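Local structure of RabGDI protein (Plasmodium falciparum 3D7, 3P1W) at residues Phe95-Gly100 against Met237-Ala242; Trp117-Gly122 against Ser241-Ser246; Ser123-His128 against His141-Thr146; Phe248-Tyr253 against Phe368-Thr373. The protein probably acts as a Rab GDP-dissociation inhibitor, a regulator of the Rab GTPases that direct vesicle traffic in the malaria parasite. All coordinates share one frame; numbering follows the deposited sequence. Where two conformers were deposited one is given.

Interaction 1: residues Phe95-Gly100 against Met237-Ala242; sequences FILVGG and MQSISA
Val98 and Ala242 make the apolar part of this contact: CG1 of Val98 lies 3.8 Å from CB of Ala242. With CG1 anti to the backbone N (chi1 170°), that methyl reaches the last turn of the helix. The branch point of the valine rests over the backbone of the same helix, its CB 3.7 Å from Ser239 O. A short branched residue and an alanine suit so close an approach of loop and helix.

The contact joins the turn between strand 96-97 and helix 101-108 to the C-terminal end of helix 226-243. Leu97 to Gly100 form a type I beta turn, closed by Gly100 N to Leu97 O at 2.9 Å, and the turn presents Val98 and Gly99 to the helix.

The polar part is slight. Gly99 N gives a weak hydrogen bond to Ser239 OG, 3.2 Å long and bent to 121° at the hydrogen. That hydroxyl also bonds to Leu235 O one turn back in its own helix. Glycine suits position 99 because its bare backbone lets Ser239 OG come within 3.5 Å of Gly99 CA. Leu97 adds only a looser touch, its CG 4.1 Å from the same hydroxyl oxygen.

Interaction 2: residues Trp117-Gly122 against Ser241-Ser246; sequences WLVVEG and SAFGKS
Val119 packs against the base of the Phe243 side chain, its CG2 3.4 Å from Phe243 CB, and the two side chains pass in opposite senses. The branched valine lies between that base and the lysine chain: CG2 also meets Ser246 O, CG1 reaches both Phe243 CB and Lys245 CD, the latter at 4.1 Å, and CB comes nearest the ring. Valine and lysine cross at about a right angle. Glu121 and Lys245 extend in the same direction next to each other, with Glu121 CG near the lysine methylenes. Their charged atoms, OE2 and NZ, stay 5.4 Å apart; the carboxylate's OE1 instead accepts a bond from Asn344 N.

All this lies where helix 226-243 ends and the chain turns toward strand 248-251, running past the edge of strand 117-129. Gly244 makes the turn with positive phi, a conformation that favours glycine.

The polar contacts follow at Ser246. Its OG donates to Val120 O at 2.6 Å, approaching 27° out of the carbonyl plane; OG sits between the backbone N and the carbonyl carbon (chi1 83°), which aims it there. Ser246 OG is also hydrogen-bonded to Phe248 N, so this small hydroxyl ties the turn to both strands. A water bridges two further carbonyls, donating to Glu121 O at 2.6 Å and to Lys245 O at 3.0 Å.

Interaction 3: residues Ser123-His128 against His141-Thr146; sequences SYVYQH and HKVPAT
Strands 117-129 and 138-142 form a beta hairpin, and this contact is the part of it where the second strand ends and leads toward helix 147-151. Val125 and His141 are an antiparallel hydrogen-bonded pair: Val125 N donates to His141 O at 2.8 Å, and His141 N returns a bond to Val125 O at 2.9 Å. Tyr124 and Lys142 make the adjoining non-hydrogen-bonded pair. Past it, Val143 N bonds to Ser123 O at 2.9 Å, carrying the ladder beyond the regular end of the strand.

His141 adds a side-chain rung. With CG anti to the carbonyl carbon and beside the backbone N (chi1 -44°), the ring reaches Gln127, and NE2 donates to Gln127 O over 2.8 Å, in the carbonyl plane and on a lone pair. The acceptor also lies within 6° of the imidazole plane, so the bond sets the rotation of the ring and identifies NE2 as protonated. Histidine suits the place because its flat ring carries an N-H far enough to meet that carbonyl.

Val125 and Val143 cross at about a right angle, Val125 CB 3.8 Å from Val143 CG2, packing together on the side that faces helix 203-213. Tyr124 and Lys142 instead run alongside each other; the CG methylene of Lys142 lies beside the CE1-CZ side of the ring, 3.8 Å from Tyr124 CE1, and the tyrosine hydroxyl bonds to Asn341 ND2.

Helix 203-213 touches both valines, Tyr236 of helix 226-243 touches Ser123 and Val143, and strand 346-350 pairs with the first strand of the hairpin along its other edge.

Interaction 4: residues Phe248-Tyr253 against Phe368-Thr373; sequences FIYPLY and FQHGVT
Tyr250 turns the edge of its ring to the face of His370, a T-shaped pair with centroids 5.2 Å apart and planes at 70°. The phenol carbon CD2 leads, 3.5 Å from His370 CD2. Chi1 of -174° sets the tyrosine CG anti to its backbone N and carries the ring toward the loop. The imidazole also meets the strand backbone, with Tyr250 O in its plane 3.2 Å from His370 CD2. Beyond the histidine, the rim of the same phenol ring touches Val372, CE2 to CG1 at 4.2 Å.

Farther along, Tyr253 N donates to His370 O in a short, fairly straight hydrogen bond of 2.6 Å (160° at the hydrogen). It joins the loop just after strand 248-251 to the loop between strands 361-367 and 378-385. Leu252 spreads CD1 over the same peptide, 3.6 Å from His370 C, while its CG sits over the centre of the Tyr253 ring. Gly371 suits the turn: its phi is positive, and its bare CA lies 4.1 Å from Tyr253 CD1.

The polar ends of both rings are held outside this pair, Tyr250 OH by Asp90 and His370 NE2 by the backbone oxygen of Leu118. Bonding to that oxygen makes NE2 the donor, and the two outside bonds probably help to fix the rings in their edge-to-face setting.

The four contacts gather round one mixed sheet. Interactions 1 and 2 lie closest, centres about 8 Å apart, and both use the end of helix 226-243, sharing Ser241 and Ala242. Interaction 4 follows them in the chain and takes up strand 248-251, which pairs with strand 96-97 on one side and strand 117-129 on the other. Strand 117-129 also runs from interaction 2 into interaction 3 (centres about 15 Å apart), whose segments both fall in sequence between the two segments of interaction 1 and between those of interaction 2. Interactions 3 and 4 are farthest apart, centres about 22 Å. Segments distant in sequence thereby come together where the end of helix 226-243 meets the sheet of this GDI-family protein.

Interaction 1: residues Phe95-Gly100 against Met237-Ala242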
# COMPACT_ATOMS: atom_id res chain seq x y z
N PHE A 95 -1.72 -3.15 3.49
CA PHE A 95 -2.65 -2.80 4.56
C PHE A 95 -3.10 -1.32 4.50
O PHE A 95 -2.47 -0.47 3.89
CB PHE A 95 -2.03 -3.10 5.92
CG PHE A 95 -1.64 -4.52 6.14
CD1 PHE A 95 -2.37 -5.57 5.62
CD2 PHE A 95 -0.57 -4.82 6.96
CE1 PHE A 95 -2.02 -6.89 5.90
CE2 PHE A 95 -0.22 -6.13 7.22
CZ PHE A 95 -0.96 -7.16 6.69
N ILE A 96 -4.23 -1.04 5.14
CA ILE A 96 -4.90 0.26 4.99
C ILE A 96 -4.99 0.98 6.34
O ILE A 96 -5.49 0.42 7.32
CB ILE A 96 -6.29 -0.02 4.40
CG1 ILE A 96 -6.14 -0.60 2.98
CG2 ILE A 96 -7.19 1.23 4.40
CD1 ILE A 96 -7.34 -1.41 2.54
N LEU A 97 -4.49 2.20 6.39
CA LEU A 97 -4.51 3.00 7.60
C LEU A 97 -5.95 3.43 7.91
O LEU A 97 -6.63 4.02 7.06
CB LEU A 97 -3.59 4.22 7.45
CG LEU A 97 -3.33 5.08 8.70
CD1 LEU A 97 -2.51 4.33 9.79
CD2 LEU A 97 -2.62 6.39 8.34
N VAL A 98 -6.42 3.09 9.12
CA VAL A 98 -7.81 3.39 9.54
C VAL A 98 -8.18 4.85 9.28
O VAL A 98 -9.26 5.13 8.79
CB VAL A 98 -8.04 3.03 11.00
CG1 VAL A 98 -9.43 3.57 11.51
CG2 VAL A 98 -7.97 1.54 11.16
N GLY A 99 -7.26 5.77 9.55
CA GLY A 99 -7.53 7.21 9.38
C GLY A 99 -7.12 7.81 8.04
O GLY A 99 -7.21 9.02 7.84
N GLY A 100 -6.67 6.96 7.11
CA GLY A 100 -6.23 7.45 5.82
C GLY A 100 -7.38 7.70 4.86
O GLY A 100 -8.55 7.48 5.19
N MET A 237 -1.56 7.77 15.81
CA MET A 237 -2.00 7.64 17.20
C MET A 237 -3.53 7.57 17.34
O MET A 237 -4.04 6.73 18.09
CB MET A 237 -1.45 8.79 18.03
CG MET A 237 0.06 8.76 18.18
SD MET A 237 0.66 10.20 19.09
CE MET A 237 0.13 9.78 20.75
N GLN A 238 -4.25 8.43 16.63
CA GLN A 238 -5.74 8.42 16.61
C GLN A 238 -6.30 7.15 15.98
O GLN A 238 -7.32 6.62 16.44
CB GLN A 238 -6.28 9.59 15.81
CG GLN A 238 -6.13 10.96 16.47
CD GLN A 238 -6.62 12.10 15.58
OE1 GLN A 238 -7.02 13.14 16.08
NE2 GLN A 238 -6.58 11.89 14.27
N SER A 239 -5.63 6.67 14.93
CA SER A 239 -6.10 5.52 14.15
C SER A 239 -6.14 4.20 14.92
O SER A 239 -6.89 3.30 14.53
CB SER A 239 -5.24 5.36 12.88
OG SER A 239 -5.35 6.50 12.03
N ILE A 240 -5.34 4.08 15.98
CA ILE A 240 -5.31 2.88 16.82
C ILE A 240 -6.61 2.67 17.57
O ILE A 240 -7.07 1.54 17.74
CB ILE A 240 -4.16 2.92 17.85
CG1 ILE A 240 -2.89 2.31 17.27
CG2 ILE A 240 -4.54 2.14 19.10
CD1 ILE A 240 -1.98 1.68 18.30
N SER A 241 -7.23 3.77 18.01
CA SER A 241 -8.37 3.71 18.93
C SER A 241 -9.57 2.93 18.37
O SER A 241 -10.32 2.33 19.14
CB SER A 241 -8.80 5.13 19.33
OG SER A 241 -9.55 5.74 18.30
N ALA A 242 -9.74 2.94 17.04
CA ALA A 242 -10.79 2.16 16.38
C ALA A 242 -10.75 0.68 16.83
O ALA A 242 -11.70 0.21 17.46
CB ALA A 242 -10.67 2.27 14.88

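Interaction 2: residues Trp117-Gly122 against Ser241-Ser246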
# COMPACT_ATOMS: atom_id res chain seq x y z
N TRP A 117 -14.03 -5.91 7.43
CA TRP A 117 -12.70 -5.41 7.77
C TRP A 117 -12.23 -6.03 9.07
O TRP A 117 -12.99 -6.09 10.05
CB TRP A 117 -12.76 -3.89 7.93
CG TRP A 117 -13.09 -3.24 6.65
CD1 TRP A 117 -14.33 -2.83 6.22
CD2 TRP A 117 -12.18 -2.96 5.59
NE1 TRP A 117 -14.24 -2.30 4.96
CE2 TRP A 117 -12.93 -2.37 4.54
CE3 TRP A 117 -10.81 -3.15 5.41
CZ2 TRP A 117 -12.35 -1.96 3.35
CZ3 TRP A 117 -10.23 -2.74 4.23
CH2 TRP A 117 -11.00 -2.15 3.21
N LEU A 118 -10.99 -6.48 9.09
CA LEU A 118 -10.40 -7.00 10.30
C LEU A 118 -9.07 -6.31 10.56
O LEU A 118 -8.30 -6.06 9.62
CB LEU A 118 -10.21 -8.51 10.18
CG LEU A 118 -11.54 -9.27 10.05
CD1 LEU A 118 -11.35 -10.64 9.42
CD2 LEU A 118 -12.19 -9.37 11.43
N VAL A 119 -8.82 -5.99 11.83
CA VAL A 119 -7.60 -5.28 12.21
C VAL A 119 -6.39 -6.17 12.01
O VAL A 119 -6.44 -7.38 12.22
CB VAL A 119 -7.68 -4.76 13.69
CG1 VAL A 119 -7.62 -5.92 14.69
CG2 VAL A 119 -6.57 -3.77 13.99
N VAL A 120 -5.30 -5.54 11.59
CA VAL A 120 -4.02 -6.19 11.55
C VAL A 120 -3.50 -6.24 12.97
O VAL A 120 -3.50 -5.23 13.66
CB VAL A 120 -3.06 -5.42 10.62
CG1 VAL A 120 -1.63 -5.96 10.72
CG2 VAL A 120 -3.57 -5.54 9.16
N GLU A 121 -3.07 -7.41 13.41
CA GLU A 121 -2.89 -7.64 14.85
C GLU A 121 -1.66 -6.98 15.44
O GLU A 121 -1.60 -6.77 16.66
CB GLU A 121 -2.92 -9.13 15.18
CG GLU A 121 -4.28 -9.75 14.97
CD GLU A 121 -4.42 -11.15 15.54
OE1 GLU A 121 -3.40 -11.82 15.83
OE2 GLU A 121 -5.57 -11.60 15.68
N GLY A 122 -0.67 -6.64 14.62
CA GLY A 122 0.48 -5.94 15.14
C GLY A 122 1.30 -5.18 14.13
O GLY A 122 1.28 -5.47 12.95
N SER A 241 -7.23 3.77 18.01
CA SER A 241 -8.37 3.71 18.93
C SER A 241 -9.57 2.93 18.37
O SER A 241 -10.32 2.33 19.14
CB SER A 241 -8.80 5.13 19.33
OG SER A 241 -9.55 5.74 18.30
N ALA A 242 -9.74 2.94 17.04
CA ALA A 242 -10.79 2.16 16.38
C ALA A 242 -10.75 0.68 16.83
O ALA A 242 -11.70 0.21 17.46
CB ALA A 242 -10.67 2.27 14.88
N PHE A 243 -9.63 -0.00 16.55
CA PHE A 243 -9.51 -1.44 16.83
C PHE A 243 -8.44 -1.80 17.87
O PHE A 243 -8.23 -2.97 18.16
CB PHE A 243 -9.20 -2.19 15.53
CG PHE A 243 -10.22 -1.98 14.43
CD1 PHE A 243 -11.22 -2.92 14.19
CD2 PHE A 243 -10.18 -0.84 13.63
CE1 PHE A 243 -12.16 -2.72 13.17
CE2 PHE A 243 -11.12 -0.64 12.63
CZ PHE A 243 -12.10 -1.58 12.39
N GLY A 244 -7.71 -0.83 18.41
CA GLY A 244 -6.71 -1.10 19.46
C GLY A 244 -5.38 -1.76 19.09
O GLY A 244 -4.31 -1.27 19.49
N LYS A 245 -5.43 -2.88 18.38
CA LYS A 245 -4.28 -3.71 18.16
C LYS A 245 -3.24 -3.01 17.26
O LYS A 245 -2.04 -3.12 17.49
CB LYS A 245 -4.70 -5.05 17.52
CG LYS A 245 -5.71 -5.87 18.39
CD LYS A 245 -5.68 -7.35 17.98
CE LYS A 245 -6.45 -8.24 18.97
NZ LYS A 245 -7.87 -7.94 18.92
N SER A 246 -3.73 -2.34 16.22
CA SER A 246 -2.87 -1.54 15.33
C SER A 246 -3.74 -0.51 14.62
O SER A 246 -4.98 -0.59 14.71
CB SER A 246 -2.17 -2.45 14.32
OG SER A 246 -3.01 -2.75 13.20
O HOH W 1 -0.69 -5.50 18.72

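Interaction 3: residues Ser123-His128 against His141-Thr146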
# COMPACT_ATOMS: atom_id res chain seq x y z
N SER A 123 2.01 -4.19 14.65
CA SER A 123 2.89 -3.34 13.86
C SER A 123 4.26 -3.40 14.49
O SER A 123 4.38 -3.15 15.71
CB SER A 123 2.40 -1.90 13.92
OG SER A 123 1.00 -1.81 13.73
N TYR A 124 5.28 -3.73 13.70
CA TYR A 124 6.64 -3.95 14.15
C TYR A 124 7.59 -3.09 13.33
O TYR A 124 7.31 -2.77 12.14
CB TYR A 124 7.06 -5.43 14.05
CG TYR A 124 6.27 -6.28 15.01
CD1 TYR A 124 6.81 -6.65 16.23
CD2 TYR A 124 4.95 -6.66 14.72
CE1 TYR A 124 6.07 -7.39 17.15
CE2 TYR A 124 4.18 -7.40 15.65
CZ TYR A 124 4.75 -7.74 16.86
OH TYR A 124 4.03 -8.48 17.78
N VAL A 125 8.74 -2.79 13.94
CA VAL A 125 9.80 -2.09 13.26
C VAL A 125 11.14 -2.79 13.55
O VAL A 125 11.34 -3.33 14.65
CB VAL A 125 9.83 -0.61 13.66
CG1 VAL A 125 10.11 -0.43 15.19
CG2 VAL A 125 10.83 0.18 12.78
N TYR A 126 12.04 -2.78 12.57
CA TYR A 126 13.36 -3.42 12.72
C TYR A 126 14.37 -2.44 13.31
O TYR A 126 14.53 -1.32 12.82
CB TYR A 126 13.80 -3.85 11.33
CG TYR A 126 15.01 -4.73 11.21
CD1 TYR A 126 14.87 -6.03 10.75
CD2 TYR A 126 16.29 -4.24 11.42
CE1 TYR A 126 15.96 -6.83 10.55
CE2 TYR A 126 17.39 -5.03 11.21
CZ TYR A 126 17.20 -6.34 10.78
OH TYR A 126 18.28 -7.15 10.58
N GLN A 127 15.02 -2.86 14.39
CA GLN A 127 16.13 -2.16 14.99
C GLN A 127 17.02 -3.25 15.63
O GLN A 127 16.64 -3.89 16.62
CB GLN A 127 15.65 -1.15 16.07
CG GLN A 127 16.79 -0.29 16.61
CD GLN A 127 16.58 0.22 18.03
OE1 GLN A 127 17.21 -0.26 18.98
NE2 GLN A 127 15.72 1.22 18.17
N HIS A 128 18.14 -3.52 14.99
CA HIS A 128 19.03 -4.57 15.45
C HIS A 128 19.67 -4.17 16.79
O HIS A 128 20.20 -3.07 16.95
CB HIS A 128 20.11 -4.83 14.44
CG HIS A 128 20.99 -6.00 14.78
ND1 HIS A 128 22.36 -5.93 14.73
CD2 HIS A 128 20.68 -7.26 15.18
CE1 HIS A 128 22.87 -7.11 15.06
NE2 HIS A 128 21.87 -7.93 15.32
N HIS A 141 10.57 -5.19 16.80
CA HIS A 141 9.95 -4.68 18.00
C HIS A 141 8.58 -4.06 17.69
O HIS A 141 8.38 -3.51 16.61
CB HIS A 141 10.84 -3.60 18.64
CG HIS A 141 12.30 -3.96 18.69
ND1 HIS A 141 12.90 -4.51 19.80
CD2 HIS A 141 13.28 -3.83 17.76
CE1 HIS A 141 14.18 -4.73 19.54
NE2 HIS A 141 14.44 -4.32 18.31
N LYS A 142 7.65 -4.16 18.63
CA LYS A 142 6.37 -3.49 18.53
C LYS A 142 6.59 -2.01 18.41
O LYS A 142 7.46 -1.45 19.08
CB LYS A 142 5.52 -3.71 19.76
CG LYS A 142 4.89 -5.06 19.86
CD LYS A 142 4.14 -5.14 21.22
CE LYS A 142 3.26 -6.37 21.34
NZ LYS A 142 2.51 -6.36 22.66
N VAL A 143 5.82 -1.39 17.52
CA VAL A 143 5.85 0.04 17.32
C VAL A 143 4.97 0.69 18.39
O VAL A 143 3.77 0.44 18.43
CB VAL A 143 5.32 0.44 15.95
CG1 VAL A 143 5.24 1.95 15.84
CG2 VAL A 143 6.21 -0.18 14.83
N PRO A 144 5.56 1.52 19.26
CA PRO A 144 4.76 2.15 20.31
C PRO A 144 3.93 3.27 19.75
O PRO A 144 4.41 4.05 18.92
CB PRO A 144 5.79 2.66 21.30
CG PRO A 144 7.04 2.81 20.53
CD PRO A 144 6.99 1.87 19.36
N ALA A 145 2.66 3.32 20.15
CA ALA A 145 1.74 4.30 19.62
C ALA A 145 1.01 5.11 20.69
O ALA A 145 0.20 5.94 20.34
CB ALA A 145 0.74 3.63 18.69
N THR A 146 1.29 4.86 21.96
CA THR A 146 0.77 5.71 23.02
C THR A 146 1.90 6.10 23.95
O THR A 146 2.97 5.47 23.95
CB THR A 146 -0.30 5.00 23.86
OG1 THR A 146 0.33 3.96 24.61
CG2 THR A 146 -1.40 4.42 22.98

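Interaction 4: residues Phe248-Tyr253 against Phe368-Thr373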
# COMPACT_ATOMS: atom_id res chain seq x y z
N PHE A 248 -4.02 -0.34 11.41
CA PHE A 248 -4.21 -0.86 10.05
C PHE A 248 -5.29 -1.93 9.99
O PHE A 248 -5.44 -2.73 10.92
CB PHE A 248 -2.91 -1.47 9.48
CG PHE A 248 -1.79 -0.49 9.40
CD1 PHE A 248 -1.67 0.37 8.32
CD2 PHE A 248 -0.86 -0.41 10.43
CE1 PHE A 248 -0.64 1.31 8.28
CE2 PHE A 248 0.18 0.52 10.38
CZ PHE A 248 0.29 1.37 9.31
N ILE A 249 -6.02 -1.93 8.86
CA ILE A 249 -7.02 -2.95 8.55
C ILE A 249 -6.78 -3.56 7.19
O ILE A 249 -6.04 -3.02 6.35
CB ILE A 249 -8.47 -2.39 8.61
CG1 ILE A 249 -8.66 -1.20 7.67
CG2 ILE A 249 -8.80 -2.03 10.06
CD1 ILE A 249 -10.12 -0.64 7.65
N TYR A 250 -7.44 -4.70 6.99
CA TYR A 250 -7.33 -5.47 5.76
C TYR A 250 -8.62 -6.27 5.65
O TYR A 250 -9.18 -6.70 6.66
CB TYR A 250 -6.12 -6.40 5.87
CG TYR A 250 -5.70 -7.21 4.66
CD1 TYR A 250 -5.12 -6.62 3.55
CD2 TYR A 250 -5.75 -8.60 4.70
CE1 TYR A 250 -4.68 -7.39 2.50
CE2 TYR A 250 -5.31 -9.37 3.66
CZ TYR A 250 -4.79 -8.78 2.56
OH TYR A 250 -4.35 -9.61 1.54
N PRO A 251 -9.16 -6.41 4.43
CA PRO A 251 -10.45 -7.06 4.31
C PRO A 251 -10.37 -8.56 4.48
O PRO A 251 -9.39 -9.17 4.09
CB PRO A 251 -10.91 -6.75 2.89
CG PRO A 251 -9.94 -5.80 2.32
CD PRO A 251 -8.69 -5.84 3.16
N LEU A 252 -11.43 -9.14 5.02
CA LEU A 252 -11.58 -10.57 5.01
C LEU A 252 -11.51 -11.05 3.55
O LEU A 252 -12.18 -10.51 2.67
CB LEU A 252 -12.92 -10.97 5.66
CG LEU A 252 -13.23 -12.45 5.84
CD1 LEU A 252 -12.19 -13.11 6.71
CD2 LEU A 252 -14.62 -12.63 6.45
N TYR A 253 -10.67 -12.06 3.31
CA TYR A 253 -10.44 -12.62 1.97
C TYR A 253 -9.51 -11.76 1.12
O TYR A 253 -9.23 -12.10 -0.04
CB TYR A 253 -11.75 -12.88 1.20
CG TYR A 253 -12.77 -13.62 2.00
CD1 TYR A 253 -12.48 -14.84 2.59
CD2 TYR A 253 -14.06 -13.09 2.17
CE1 TYR A 253 -13.43 -15.51 3.34
CE2 TYR A 253 -15.01 -13.76 2.91
CZ TYR A 253 -14.69 -14.97 3.50
OH TYR A 253 -15.63 -15.65 4.24
N PHE A 368 -5.18 -17.43 8.17
CA PHE A 368 -6.58 -17.82 8.28
C PHE A 368 -7.44 -16.72 8.92
O PHE A 368 -8.62 -16.61 8.60
CB PHE A 368 -6.69 -19.10 9.09
CG PHE A 368 -8.10 -19.56 9.30
CD1 PHE A 368 -8.83 -20.10 8.24
CD2 PHE A 368 -8.70 -19.47 10.55
CE1 PHE A 368 -10.14 -20.54 8.44
CE2 PHE A 368 -10.01 -19.89 10.75
CZ PHE A 368 -10.73 -20.43 9.70
N GLN A 369 -6.85 -15.91 9.80
CA GLN A 369 -7.59 -14.78 10.41
C GLN A 369 -8.31 -13.93 9.36
O GLN A 369 -9.48 -13.60 9.52
CB GLN A 369 -6.66 -13.90 11.26
CG GLN A 369 -7.33 -12.67 11.87
CD GLN A 369 -6.40 -11.47 12.03
OE1 GLN A 369 -5.19 -11.57 11.87
NE2 GLN A 369 -7.00 -10.30 12.34
N HIS A 370 -7.60 -13.58 8.28
CA HIS A 370 -8.18 -12.78 7.19
C HIS A 370 -8.72 -13.62 6.01
O HIS A 370 -8.96 -13.09 4.93
CB HIS A 370 -7.16 -11.75 6.67
CG HIS A 370 -6.98 -10.57 7.56
ND1 HIS A 370 -6.07 -10.53 8.59
CD2 HIS A 370 -7.63 -9.37 7.59
CE1 HIS A 370 -6.15 -9.37 9.21
NE2 HIS A 370 -7.10 -8.65 8.63
N GLY A 371 -8.90 -14.92 6.22
CA GLY A 371 -9.45 -15.79 5.18
C GLY A 371 -8.61 -15.93 3.93
O GLY A 371 -9.15 -16.11 2.83
N VAL A 372 -7.28 -15.83 4.08
CA VAL A 372 -6.41 -15.84 2.91
C VAL A 372 -5.55 -17.11 2.79
O VAL A 372 -5.01 -17.37 1.72
CB VAL A 372 -5.56 -14.54 2.83
CG1 VAL A 372 -6.45 -13.32 2.60
CG2 VAL A 372 -4.72 -14.36 4.05
N THR A 373 -5.41 -17.87 3.89
CA THR A 373 -4.70 -19.15 3.88
C THR A 373 -5.47 -20.22 4.65
O THR A 373 -6.36 -19.93 5.44
CB THR A 373 -3.28 -19.03 4.53
OG1 THR A 373 -3.41 -18.86 5.95
CG2 THR A 373 -2.49 -17.87 3.94